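Local coordinates for protein pseudoalteromonas arctica PAMC 21717 (Pseudoalteromonas arctica, PDB 5YL7) that hydrolyses peptide bonds in proteins as a cold-active, calcium-binding serine protease of the subtilase family, at residues A38-G43 with V128-L133; G43-A48 with H100-A105; V167-L172 with A283-A288. All blocks are in the same frame, centred on the assembly; numbering follows the deposited sequence.

Interaction 1. Residues A38-G43 with V128-L133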
loop_
_atom_site.group_PDB
_atom_site.type_symbol
_atom_site.label_atom_id
_atom_site.label_comp_id
_atom_site.label_asym_id
_atom_site.label_seq_id
_atom_site.Cartn_x
_atom_site.Cartn_y
_atom_site.Cartn_z
ATOM N N ALA A 38 -3.113 4.194 -7.239
ATOM C CA ALA A 38 -2.172 3.292 -7.926
ATOM C C ALA A 38 -1.400 2.511 -6.877
ATOM O O ALA A 38 -0.821 3.107 -5.966
ATOM C CB ALA A 38 -1.300 4.087 -8.869
ATOM N N VAL A 39 -1.362 1.209 -7.027
ATOM C CA VAL A 39 -0.639 0.304 -6.113
ATOM C C VAL A 39 0.554 -0.220 -6.869
ATOM O O VAL A 39 0.392 -0.985 -7.846
ATOM C CB VAL A 39 -1.540 -0.806 -5.599
ATOM C CG1 VAL A 39 -0.753 -1.854 -4.898
ATOM C CG2 VAL A 39 -2.621 -0.237 -4.734
ATOM N N LEU A 40 1.759 0.235 -6.502
ATOM C CA LEU A 40 3.010 -0.126 -7.181
ATOM C C LEU A 40 3.599 -1.278 -6.440
ATOM O O LEU A 40 4.054 -1.088 -5.302
ATOM C CB LEU A 40 3.962 1.078 -7.212
ATOM C CG LEU A 40 3.760 2.067 -8.350
ATOM C CD1 LEU A 40 2.385 2.713 -8.299
ATOM C CD2 LEU A 40 4.820 3.165 -8.274
ATOM N N ASP A 41 3.551 -2.488 -6.990
ATOM C CA ASP A 41 3.762 -3.685 -6.193
ATOM C C ASP A 41 4.054 -4.833 -7.105
ATOM O O ASP A 41 4.534 -4.672 -8.269
ATOM C CB ASP A 41 2.556 -3.856 -5.224
ATOM C CG ASP A 41 2.913 -4.454 -3.962
ATOM O OD1 ASP A 41 3.346 -5.624 -3.930
ATOM O OD2 ASP A 41 2.713 -3.849 -2.894
ATOM N N THR A 42 3.729 -6.058 -6.639
ATOM C CA THR A 42 4.021 -7.279 -7.382
ATOM C C THR A 42 2.996 -7.593 -8.480
ATOM O O THR A 42 3.152 -8.606 -9.161
ATOM C CB THR A 42 4.174 -8.498 -6.429
ATOM O OG1 THR A 42 2.849 -8.770 -5.859
ATOM C CG2 THR A 42 5.136 -8.255 -5.324
ATOM N N GLY A 43 1.989 -6.746 -8.623
ATOM C CA GLY A 43 0.841 -7.052 -9.420
ATOM C C GLY A 43 -0.310 -7.550 -8.643
ATOM O O GLY A 43 -0.305 -7.464 -7.399
ATOM N N VAL A 128 -5.483 1.154 -9.604
ATOM C CA VAL A 128 -4.683 0.884 -10.832
ATOM C C VAL A 128 -3.494 0.090 -10.388
ATOM O O VAL A 128 -2.625 0.586 -9.628
ATOM C CB VAL A 128 -4.250 2.172 -11.524
ATOM C CG1 VAL A 128 -3.252 1.965 -12.616
ATOM C CG2 VAL A 128 -5.460 2.901 -12.043
ATOM N N PRO A 129 -3.351 -1.146 -10.788
ATOM C CA PRO A 129 -2.220 -1.947 -10.455
ATOM C C PRO A 129 -1.041 -1.644 -11.332
ATOM O O PRO A 129 -1.165 -1.671 -12.549
ATOM C CB PRO A 129 -2.704 -3.383 -10.681
ATOM C CG PRO A 129 -3.708 -3.236 -11.799
ATOM C CD PRO A 129 -4.350 -1.891 -11.604
ATOM N N VAL A 130 0.082 -1.253 -10.749
ATOM C CA VAL A 130 1.315 -0.959 -11.476
ATOM C C VAL A 130 2.315 -1.936 -11.023
ATOM O O VAL A 130 2.808 -1.892 -9.880
ATOM C CB VAL A 130 1.735 0.509 -11.289
ATOM C CG1 VAL A 130 2.941 0.815 -12.170
ATOM C CG2 VAL A 130 0.606 1.438 -11.609
ATOM N N ARG A 131 2.617 -2.922 -11.868
ATOM C CA ARG A 131 3.469 -4.010 -11.512
ATOM C C ARG A 131 4.924 -3.595 -11.681
ATOM O O ARG A 131 5.363 -3.357 -12.807
ATOM C CB ARG A 131 3.136 -5.325 -12.246
ATOM C CG ARG A 131 4.065 -6.430 -11.930
ATOM C CD ARG A 131 3.501 -7.768 -12.393
ATOM N NE ARG A 131 4.403 -8.807 -11.957
ATOM C CZ ARG A 131 5.266 -9.536 -12.676
ATOM N NH1 ARG A 131 5.325 -9.391 -13.977
ATOM N NH2 ARG A 131 6.076 -10.368 -12.083
ATOM N N VAL A 132 5.656 -3.537 -10.587
ATOM C CA VAL A 132 7.055 -3.130 -10.585
ATOM C C VAL A 132 7.944 -4.091 -9.890
ATOM O O VAL A 132 9.193 -3.943 -10.011
ATOM C CB VAL A 132 7.209 -1.713 -9.997
ATOM C CG1 VAL A 132 6.396 -0.648 -10.761
ATOM C CG2 VAL A 132 6.893 -1.677 -8.518
ATOM N N LEU A 133 7.423 -5.089 -9.220
ATOM C CA LEU A 133 8.188 -6.099 -8.446
ATOM C C LEU A 133 7.870 -7.493 -8.959
ATOM O O LEU A 133 6.697 -7.837 -9.168
ATOM C CB LEU A 133 7.847 -6.073 -6.979
ATOM C CG LEU A 133 7.899 -4.718 -6.253
ATOM C CD1 LEU A 133 7.464 -4.887 -4.808
ATOM C CD2 LEU A 133 9.302 -4.143 -6.295
#
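Val39 joins strand 36-41 to strand 126-131 through both of its backbone polar atoms: Val39 N donates to Val128 O at 3.0 Å, and Val39 O receives Val130 N at 2.9 Å. Asp41 N continues the parallel pattern by donating to Val130 O at 3.0 Å. Where the strands run out, Asp41 O holds two successive N-H groups just past the end of strand 126-131. Val132 N approaches Asp41 O nearly head-on at 2.8 Å, whereas Leu133 N reaches it at 3.1 Å from above the carbonyl plane.

The apolar contacts between the strands lie on the face of Ala38 and Leu40. Leu40 and Val130 lie alongside each other and point the same way, with Leu40 CD1 3.8 Å from Val130 CB. They share their face with Ala38 and Val128, and helix 140-150 covers it; helix 100-109 packs against Val39 and Asp41 on the other face. This pair belongs to the central parallel sheet of the subtilase fold, and Asp41, at the tip of its strand, is probably the aspartate of the Ser-His-Asp triad. Beyond the strands, Thr42 CG2 rests on Leu133 CB.

Polar side chains gather at the same end. Asp41 OD1 accepts Thr42 N at 2.8 Å through its anti lone pair and also bonds to His100, which restrains the carboxylate's rotation. Arg131, with CG anti to the backbone N (chi1 177°) and its chain extended as far as NE, passes along Thr42 to place NE 3.1 Å from Thr42 O. That oxygen lies in the guanidinium plane, although NE sits well above the carbonyl plane, and the bond is bent to 140°. The remaining guanidinium nitrogens hold Ala67 O and Asp59, a calcium ligand.

Interaction 2. Residues G43-A48 with H100-A105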
loop_
_atom_site.group_PDB
_atom_site.type_symbol
_atom_site.label_atom_id
_atom_site.label_comp_id
_atom_site.label_asym_id
_atom_site.label_seq_id
_atom_site.Cartn_x
_atom_site.Cartn_y
_atom_site.Cartn_z
ATOM N N GLY A 43 1.989 -6.746 -8.623
ATOM C CA GLY A 43 0.841 -7.052 -9.420
ATOM C C GLY A 43 -0.310 -7.550 -8.643
ATOM O O GLY A 43 -0.305 -7.464 -7.399
ATOM N N TYR A 44 -1.324 -8.097 -9.287
ATOM C CA TYR A 44 -2.540 -8.576 -8.593
ATOM C C TYR A 44 -3.033 -9.888 -9.190
ATOM O O TYR A 44 -2.703 -10.187 -10.352
ATOM C CB TYR A 44 -3.639 -7.531 -8.633
ATOM C CG TYR A 44 -4.297 -7.394 -9.965
ATOM C CD1 TYR A 44 -3.686 -6.852 -11.087
ATOM C CD2 TYR A 44 -5.581 -7.893 -10.212
ATOM C CE1 TYR A 44 -4.269 -6.842 -12.288
ATOM C CE2 TYR A 44 -6.165 -7.870 -11.429
ATOM C CZ TYR A 44 -5.521 -7.343 -12.463
ATOM O OH TYR A 44 -6.078 -7.295 -13.723
ATOM N N ARG A 45 -3.831 -10.607 -8.398
ATOM C CA ARG A 45 -4.708 -11.621 -8.990
ATOM C C ARG A 45 -6.101 -11.115 -8.940
ATOM O O ARG A 45 -6.491 -10.321 -8.039
ATOM C CB ARG A 45 -4.595 -12.940 -8.249
ATOM C CG ARG A 45 -3.252 -13.597 -8.272
ATOM C CD ARG A 45 -2.615 -13.720 -9.607
ATOM N NE ARG A 45 -3.506 -14.310 -10.609
ATOM C CZ ARG A 45 -3.205 -14.342 -11.919
ATOM N NH1 ARG A 45 -4.125 -14.776 -12.763
ATOM N NH2 ARG A 45 -2.058 -13.927 -12.333
ATOM N N PRO A 46 -6.966 -11.502 -9.889
ATOM C CA PRO A 46 -8.349 -10.999 -9.979
ATOM C C PRO A 46 -9.282 -11.661 -8.972
ATOM O O PRO A 46 -10.328 -12.266 -9.307
ATOM C CB PRO A 46 -8.723 -11.311 -11.443
ATOM C CG PRO A 46 -8.051 -12.616 -11.631
ATOM C CD PRO A 46 -6.674 -12.430 -11.021
ATOM N N HIS A 47 -8.946 -11.503 -7.724
ATOM C CA HIS A 47 -9.676 -12.121 -6.595
ATOM C C HIS A 47 -11.123 -11.693 -6.699
ATOM O O HIS A 47 -11.440 -10.516 -6.947
ATOM C CB HIS A 47 -8.994 -11.650 -5.287
ATOM C CG HIS A 47 -9.475 -12.348 -4.058
ATOM N ND1 HIS A 47 -10.777 -12.297 -3.601
ATOM C CD2 HIS A 47 -8.732 -13.004 -3.147
ATOM C CE1 HIS A 47 -10.798 -12.954 -2.439
ATOM N NE2 HIS A 47 -9.566 -13.384 -2.146
ATOM N N ALA A 48 -12.002 -12.619 -6.422
ATOM C CA ALA A 48 -13.438 -12.325 -6.420
ATOM C C ALA A 48 -13.888 -11.190 -5.565
ATOM O O ALA A 48 -14.877 -10.502 -5.806
ATOM C CB ALA A 48 -14.255 -13.570 -6.012
ATOM N N HIS A 100 1.946 -10.207 -2.779
ATOM C CA HIS A 100 1.974 -9.036 -1.933
ATOM C C HIS A 100 1.046 -7.956 -2.458
ATOM O O HIS A 100 0.324 -7.311 -1.673
ATOM C CB HIS A 100 3.474 -8.607 -1.844
ATOM C CG HIS A 100 3.737 -7.515 -0.915
ATOM N ND1 HIS A 100 3.795 -6.224 -1.297
ATOM C CD2 HIS A 100 4.125 -7.541 0.400
ATOM C CE1 HIS A 100 4.238 -5.501 -0.305
ATOM N NE2 HIS A 100 4.446 -6.241 0.708
ATOM N N GLY A 101 1.072 -7.752 -3.781
ATOM C CA GLY A 101 0.253 -6.737 -4.336
ATOM C C GLY A 101 -1.267 -6.985 -4.255
ATOM O O GLY A 101 -2.041 -6.036 -4.206
ATOM N N THR A 102 -1.655 -8.247 -4.170
ATOM C CA THR A 102 -3.076 -8.594 -4.005
ATOM C C THR A 102 -3.537 -8.272 -2.597
ATOM O O THR A 102 -4.599 -7.729 -2.397
ATOM C CB THR A 102 -3.239 -10.068 -4.270
ATOM O OG1 THR A 102 -2.906 -10.370 -5.667
ATOM C CG2 THR A 102 -4.701 -10.536 -4.044
ATOM N N HIS A 103 -2.648 -8.505 -1.620
ATOM C CA HIS A 103 -2.922 -8.187 -0.227
ATOM C C HIS A 103 -3.047 -6.697 -0.032
ATOM O O HIS A 103 -4.019 -6.139 0.502
ATOM C CB HIS A 103 -1.889 -8.868 0.648
ATOM C CG HIS A 103 -2.212 -8.938 2.098
ATOM N ND1 HIS A 103 -2.099 -7.865 2.934
ATOM C CD2 HIS A 103 -2.705 -9.969 2.815
ATOM C CE1 HIS A 103 -2.530 -8.251 4.143
ATOM N NE2 HIS A 103 -2.872 -9.531 4.097
ATOM N N VAL A 104 -2.042 -5.966 -0.524
ATOM C CA VAL A 104 -2.022 -4.493 -0.423
ATOM C C VAL A 104 -3.195 -3.889 -1.146
ATOM O O VAL A 104 -3.863 -2.986 -0.587
ATOM C CB VAL A 104 -0.653 -3.975 -0.983
ATOM C CG1 VAL A 104 -0.659 -2.475 -1.128
ATOM C CG2 VAL A 104 0.471 -4.387 -0.078
ATOM N N ALA A 105 -3.473 -4.315 -2.366
ATOM C CA ALA A 105 -4.617 -3.741 -3.063
ATOM C C ALA A 105 -5.944 -3.953 -2.315
ATOM O O ALA A 105 -6.810 -3.085 -2.387
ATOM C CB ALA A 105 -4.708 -4.258 -4.496
HETATM O O HOH W 1 -0.188 -10.096 -6.102
HETATM O O HOH W 2 -1.550 -4.859 -6.831
#
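Thr102 OG1 receives the backbone N-H of Arg45 at 2.9 Å, in a moderately bent bond of 151°. Thr102 OG1 also donates to a water 2.8 Å away, and that water in turn donates to Gly43 O at 2.9 Å. Thr102 therefore grips the loop at two points, directly at Arg45 N and through the water at Gly43 O, with Tyr44 CA packed over OG1 at 3.5 Å. Its hydroxyl stands beside its own backbone N (chi1 -64°), which aims it out of the helix at the passing loop. Gly43 O also comes within 3.2 Å of Gly101 CA in a CA-H...O contact, an approach made possible by the missing side chain at Gly101. A second water lies between Gly43 O and Gly101 O, but its bonds are weak.

Further out, Arg45 is bent at both of its middle torsions and carries its guanidinium away from the helix to Asp79 O. An inverse gamma turn centred on Pro46 then redirects the chain, joining His47 N to Arg45 O at 2.7 Å. The loop runs alongside the start of helix 100-109, which carries the probable triad histidine His100. Both meet the antiparallel strands 258-263 and 272-277, the loop through Arg45 and His47 and the helix through Thr102 and His103, while helix 280-297 packs against helix 100-109 through Met282 and Pro285.

Interaction 3. Residues V167-L172 with A283-A288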
loop_
_atom_site.group_PDB
_atom_site.type_symbol
_atom_site.label_atom_id
_atom_site.label_comp_id
_atom_site.label_asym_id
_atom_site.label_seq_id
_atom_site.Cartn_x
_atom_site.Cartn_y
_atom_site.Cartn_z
ATOM N N VAL A 167 -3.613 9.024 -5.701
ATOM C CA VAL A 167 -2.784 8.515 -4.570
ATOM C C VAL A 167 -1.893 7.406 -5.173
ATOM O O VAL A 167 -2.412 6.588 -5.936
ATOM C CB VAL A 167 -3.652 7.934 -3.470
ATOM C CG1 VAL A 167 -2.809 7.386 -2.326
ATOM C CG2 VAL A 167 -4.693 8.891 -3.003
ATOM N N ILE A 168 -0.629 7.384 -4.792
ATOM C CA ILE A 168 0.276 6.235 -5.059
ATOM C C ILE A 168 0.548 5.595 -3.742
ATOM O O ILE A 168 0.898 6.263 -2.739
ATOM C CB ILE A 168 1.554 6.699 -5.719
ATOM C CG1 ILE A 168 1.292 6.985 -7.237
ATOM C CG2 ILE A 168 2.696 5.760 -5.543
ATOM C CD1 ILE A 168 2.380 7.793 -7.872
ATOM N N ASN A 169 0.482 4.269 -3.709
ATOM C CA ASN A 169 0.983 3.434 -2.593
ATOM C C ASN A 169 2.190 2.662 -3.013
ATOM O O ASN A 169 2.157 1.929 -4.018
ATOM C CB ASN A 169 -0.137 2.483 -2.107
ATOM C CG ASN A 169 0.271 1.735 -0.881
ATOM O OD1 ASN A 169 0.057 2.199 0.238
ATOM N ND2 ASN A 169 0.959 0.566 -1.064
ATOM N N MET A 170 3.283 2.787 -2.272
ATOM C CA MET A 170 4.506 1.996 -2.476
ATOM C C MET A 170 4.812 1.293 -1.200
ATOM O O MET A 170 5.523 1.751 -0.265
ATOM C CB MET A 170 5.741 2.848 -2.863
ATOM C CG MET A 170 5.606 3.274 -4.348
ATOM S SD MET A 170 7.185 3.956 -4.996
ATOM C CE MET A 170 6.630 5.168 -4.422
ATOM N N SER A 171 4.419 0.013 -1.142
ATOM C CA SER A 171 4.709 -0.926 -0.025
ATOM C C SER A 171 5.952 -1.683 -0.400
ATOM O O SER A 171 5.920 -2.910 -0.664
ATOM C CB SER A 171 3.521 -1.826 0.166
ATOM O OG SER A 171 2.471 -1.156 0.804
ATOM N N LEU A 172 7.071 -1.012 -0.525
ATOM C CA LEU A 172 8.339 -1.556 -1.058
ATOM C C LEU A 172 9.475 -0.718 -0.620
ATOM O O LEU A 172 9.268 0.446 -0.167
ATOM C CB LEU A 172 8.239 -1.694 -2.607
ATOM C CG LEU A 172 8.064 -0.364 -3.366
ATOM C CD1 LEU A 172 9.380 0.443 -3.512
ATOM C CD2 LEU A 172 7.509 -0.540 -4.766
ATOM N N ALA A 283 0.742 -1.341 6.679
ATOM C CA ALA A 283 0.372 -0.027 7.246
ATOM C C ALA A 283 0.159 1.008 6.157
ATOM O O ALA A 283 -0.817 1.776 6.177
ATOM C CB ALA A 283 1.485 0.393 8.215
ATOM N N ALA A 284 1.059 1.075 5.187
ATOM C CA ALA A 284 0.947 2.058 4.088
ATOM C C ALA A 284 -0.397 2.075 3.383
ATOM O O ALA A 284 -0.943 3.179 3.241
ATOM C CB ALA A 284 2.127 1.909 3.119
ATOM N N PRO A 285 -0.957 0.956 3.002
ATOM C CA PRO A 285 -2.277 1.030 2.227
ATOM C C PRO A 285 -3.386 1.480 3.126
ATOM O O PRO A 285 -4.385 1.988 2.582
ATOM C CB PRO A 285 -2.438 -0.365 1.672
ATOM C CG PRO A 285 -1.557 -1.216 2.576
ATOM C CD PRO A 285 -0.372 -0.398 2.816
ATOM N N HIS A 286 -3.319 1.321 4.437
ATOM C CA HIS A 286 -4.304 1.993 5.304
ATOM C C HIS A 286 -4.240 3.463 5.090
ATOM O O HIS A 286 -5.290 4.174 4.985
ATOM C CB HIS A 286 -4.095 1.626 6.765
ATOM C CG HIS A 286 -4.512 0.230 7.178
ATOM N ND1 HIS A 286 -3.699 -0.866 7.120
ATOM C CD2 HIS A 286 -5.713 -0.229 7.683
ATOM C CE1 HIS A 286 -4.402 -1.903 7.577
ATOM N NE2 HIS A 286 -5.609 -1.550 7.943
ATOM N N VAL A 287 -3.037 4.035 5.089
ATOM C CA VAL A 287 -2.857 5.464 4.910
ATOM C C VAL A 287 -3.224 5.910 3.472
ATOM O O VAL A 287 -3.870 6.966 3.335
ATOM C CB VAL A 287 -1.440 5.874 5.293
ATOM C CG1 VAL A 287 -1.185 7.364 5.098
ATOM C CG2 VAL A 287 -1.148 5.429 6.679
ATOM N N ALA A 288 -2.884 5.129 2.481
ATOM C CA ALA A 288 -3.278 5.440 1.112
ATOM C C ALA A 288 -4.769 5.445 1.005
ATOM O O ALA A 288 -5.315 6.296 0.326
ATOM C CB ALA A 288 -2.629 4.458 0.145
#
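In the subtilase core, strand 167-170 of the parallel sheet faces helix 280-297, whose first turn carries Ser281, probably the nucleophilic serine of the triad. The short strand and helix segments run almost exactly antiparallel, at 175°, with their axes approaching to 8.2 Å. Small residues make this closeness possible: Ala284 and Ala288, one turn apart, both present their methyl groups to the strand.

At one end, Val167 points its CG1 branch at Ala288, 3.8 Å from the methyl CB and equally near the carbonyl oxygen; a first torsion of 179°, anti to the backbone N, sends that branch across. Asn169 occupies the middle, its CB 3.9 Å from Ala288 CB and its amide end directed at the backbone around Ala284 and Pro285. Ser171 completes the row, where OG lies 3.6 Å from Pro285 CD and 3.9 Å from Ala284 CB. Ser171 is also the centre of an inverse gamma turn in which the chain leaves the strand. Residues Ile168 and Met170 point away from this helix and pack against helix 140-150 on the opposite face of the sheet, while Val104 of helix 100-109 touches Asn169 and His100 touches Ser171.

Pro285 kinks the helix because its nitrogen carries no hydrogen to bond to the preceding turn. In a regular helix that bond would go to Ser281 O; here the hydroxyl of Ser171 bonds to this oxygen instead. The residue just past the strand thereby supplies a polar partner to a carbonyl at the kink, within a buried contact. Ser171 is thus placed as a likely second-shell residue, tying the backbone of the probable nucleophile to the sheet beside the probable triad histidine.

In the fold
The three contacts lie close together in the subtilase fold. The centres of interactions 1 and 2 are about 9 Å apart, those of interactions 1 and 3 about 11 Å, and those of interactions 2 and 3 about 14 Å. Interaction 2 is nested within the chain loop that interaction 1 closes, and they share Gly43; interaction 3 follows both. Strands 36-41 and 167-170 are neighbours in the central sheet, joined by backbone bonds from Ala38 to Val167 and Asn169. Asp41 of interaction 1 bonds to His100 of interaction 2, which reaches Ser281 just ahead of 283-288. Interactions 1 and 2 thus hold two members of the probable triad, and interaction 3 adjoins the third.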